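Local coordinates for zinc finger (CCCH type) motif-containing protein (Toxoplasma gondii, PDB 7NG2), which probably reads N6-methyladenosine marks on mRNA through this YTH domain, one piece of a longer zinc-finger protein thought to link m6A recognition to polyadenylation, at residues L143-W146 with M147-P151. Numbering follows the deposited sequence. Where two conformers were deposited one is given.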
ATOM      1  N   LEU A 143      -0.661   8.329   9.204  1.00 13.47           N
ATOM      2  CA  LEU A 143       0.452   7.446   8.865  1.00 14.04           C
ATOM      3  C   LEU A 143       1.176   7.942   7.626  1.00 12.78           C
ATOM      4  O   LEU A 143       2.410   7.969   7.575  1.00 13.55           O
ATOM      5  CB  LEU A 143      -0.045   6.016   8.648  1.00 13.86           C
ATOM      6  CG  LEU A 143      -0.587   5.285   9.880  1.00 15.62           C
ATOM      7  CD1 LEU A 143      -1.159   3.942   9.471  1.00 15.59           C
ATOM      8  CD2 LEU A 143       0.492   5.094  10.924  1.00 17.56           C
ATOM      9  N   CYS A 144       0.423   8.405   6.633  1.00 13.29           N
ATOM     10  CA  CYS A 144       1.050   8.897   5.413  1.00 14.19           C
ATOM     11  C   CYS A 144       1.770  10.224   5.679  1.00 13.16           C
ATOM     12  O   CYS A 144       2.877  10.445   5.180  1.00 15.07           O
ATOM     13  CB  CYS A 144      -0.022   9.032   4.332  1.00 15.13           C
ATOM     14  SG  CYS A 144      -0.548   7.431   3.675  1.00 16.22           S
ATOM     15  N   THR A 145       1.185  11.093   6.517  1.00 13.82           N
ATOM     16  CA  THR A 145       1.867  12.333   6.904  1.00 14.60           C
ATOM     17  C   THR A 145       3.174  12.040   7.631  1.00 13.44           C
ATOM     18  O   THR A 145       4.229  12.594   7.295  1.00 14.18           O
ATOM     19  CB  THR A 145       0.952  13.194   7.776  1.00 16.00           C
ATOM     20  OG1 THR A 145      -0.163  13.632   6.995  1.00 16.92           O
ATOM     21  CG2 THR A 145       1.719  14.418   8.313  1.00 16.82           C
ATOM     22  N   TRP A 146       3.126  11.153   8.628  1.00 13.80           N
ATOM     23  CA  TRP A 146       4.333  10.844   9.389  1.00 14.15           C
ATOM     24  C   TRP A 146       5.403  10.198   8.508  1.00 13.38           C
ATOM     25  O   TRP A 146       6.593  10.510   8.640  1.00 16.02           O
ATOM     26  CB  TRP A 146       3.996   9.975  10.598  1.00 14.50           C
ATOM     27  CG  TRP A 146       3.185  10.715  11.618  1.00 14.32           C
ATOM     28  CD1 TRP A 146       3.284  12.047  11.951  1.00 15.43           C
ATOM     29  CD2 TRP A 146       2.148  10.175  12.446  1.00 15.44           C
ATOM     30  NE1 TRP A 146       2.373  12.359  12.934  1.00 17.40           N
ATOM     31  CE2 TRP A 146       1.664  11.229  13.253  1.00 16.76           C
ATOM     32  CE3 TRP A 146       1.574   8.904  12.580  1.00 16.15           C
ATOM     33  CZ2 TRP A 146       0.643  11.048  14.181  1.00 18.80           C
ATOM     34  CZ3 TRP A 146       0.558   8.729  13.506  1.00 18.58           C
ATOM     35  CH2 TRP A 146       0.101   9.795  14.291  1.00 20.13           C
ATOM     36  N   MET A 147       4.998   9.313   7.588  1.00 13.28           N
ATOM     37  CA  MET A 147       5.961   8.751   6.640  1.00 13.74           C
ATOM     38  C   MET A 147       6.552   9.839   5.755  1.00 14.03           C
ATOM     39  O   MET A 147       7.768   9.875   5.521  1.00 15.58           O
ATOM     40  CB  MET A 147       5.307   7.666   5.777  1.00 13.58           C
ATOM     41  CG  MET A 147       5.095   6.349   6.497  1.00 14.84           C
ATOM     42  SD  MET A 147       4.716   4.987   5.375  1.00 15.29           S
ATOM     43  CE  MET A 147       2.976   4.765   5.645  1.00 16.46           C
ATOM     44  N   SER A 148       5.703  10.732   5.241  0.73 14.41           N
ATOM     45  CA  SER A 148       6.191  11.763   4.335  0.73 14.74           C
ATOM     46  C   SER A 148       7.216  12.666   5.008  0.73 15.90           C
ATOM     47  O   SER A 148       8.144  13.143   4.344  0.73 17.32           O
ATOM     48  CB  SER A 148       5.025  12.578   3.785  0.73 15.83           C
ATOM     49  OG  SER A 148       4.207  11.771   2.967  0.73 16.94           O
ATOM     50  N   GLN A 149       7.086  12.883   6.328  1.00 16.77           N
ATOM     51  CA  GLN A 149       8.014  13.753   7.056  1.00 19.24           C
ATOM     52  C   GLN A 149       9.385  13.121   7.253  1.00 20.50           C
ATOM     53  O   GLN A 149      10.354  13.845   7.510  1.00 27.28           O
ATOM     54  CB  GLN A 149       7.461  14.099   8.440  1.00 20.22           C
ATOM     55  CG  GLN A 149       6.192  14.879   8.375  1.00 20.44           C
ATOM     56  CD  GLN A 149       5.576  15.124   9.729  1.00 21.93           C
ATOM     57  OE1 GLN A 149       5.979  14.539  10.741  1.00 26.50           O
ATOM     58  NE2 GLN A 149       4.597  15.996   9.757  1.00 23.71           N
ATOM     59  N   ARG A 150       9.479  11.797   7.172  1.00 20.65           N
ATOM     60  CA  ARG A 150      10.746  11.112   7.338  1.00 22.10           C
ATOM     61  C   ARG A 150      11.644  11.412   6.143  1.00 20.41           C
ATOM     62  O   ARG A 150      11.159  11.778   5.067  1.00 19.72           O
ATOM     63  CB  ARG A 150      10.508   9.603   7.400  1.00 23.12           C
ATOM     64  CG  ARG A 150       9.782   9.130   8.647  1.00 26.96           C
ATOM     65  CD  ARG A 150      10.674   9.249   9.862  1.00 31.15           C
ATOM     66  NE  ARG A 150       9.933   9.068  11.105  1.00 35.70           N
ATOM     67  CZ  ARG A 150      10.064   8.016  11.905  1.00 36.26           C
ATOM     68  NH1 ARG A 150      10.909   7.040  11.594  1.00 35.92           N
ATOM     69  NH2 ARG A 150       9.350   7.943  13.020  1.00 34.90           N
ATOM     70  N   PRO A 151      12.958  11.251   6.297  1.00 22.77           N
ATOM     71  CA  PRO A 151      13.838  11.347   5.128  1.00 23.11           C
ATOM     72  C   PRO A 151      13.459  10.297   4.097  1.00 18.63           C
ATOM     73  O   PRO A 151      13.050   9.182   4.429  1.00 20.54           O
ATOM     74  CB  PRO A 151      15.235  11.085   5.705  1.00 27.16           C
ATOM     75  CG  PRO A 151      15.114  11.350   7.167  1.00 29.76           C
ATOM     76  CD  PRO A 151      13.706  11.000   7.541  1.00 26.10           C
TER
HETATM   77  O   HOH W   1       7.594  11.195  11.082  1.00 29.48           O
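Cys144 and Ser148 meet one turn apart near the C-terminal end of helix 137-149, a local contact within a single helix. Two donors from one residue grip the Cys144 O: Ser148 N at 2.8 Å and, from the opposite face of the carbonyl plane, Ser148 OG at 2.9 Å. The hydroxyl can bend back this far because it sits beside its own backbone N (chi1 -66°). Regular i to i+4 bonding also joins Met147 N to Leu143 O at 2.9 Å and Gln149 N to Thr145 O at 3.0 Å. Beyond that the pattern slackens: Arg150 N bonds Met147 O, an i to i+3 bond, and reaches Trp146 O only weakly. A water also donates to Trp146 O at 2.7 Å and accepts from Arg150 NE, while the guanidinium goes on to a salt bridge with Glu112. In this YTH domain the helix packs on the mixed sheet through Met147, which lies against Leu59, Phe68, Phe71 and Ile108; its chain, bent at chi3, brings CE to 4.4 Å from Leu143 CB. On the more exposed side, Gln149 runs alongside Trp146, with OE1 at the indole edge, 3.9 Å from CD1, and the amide turned 67° from the ring.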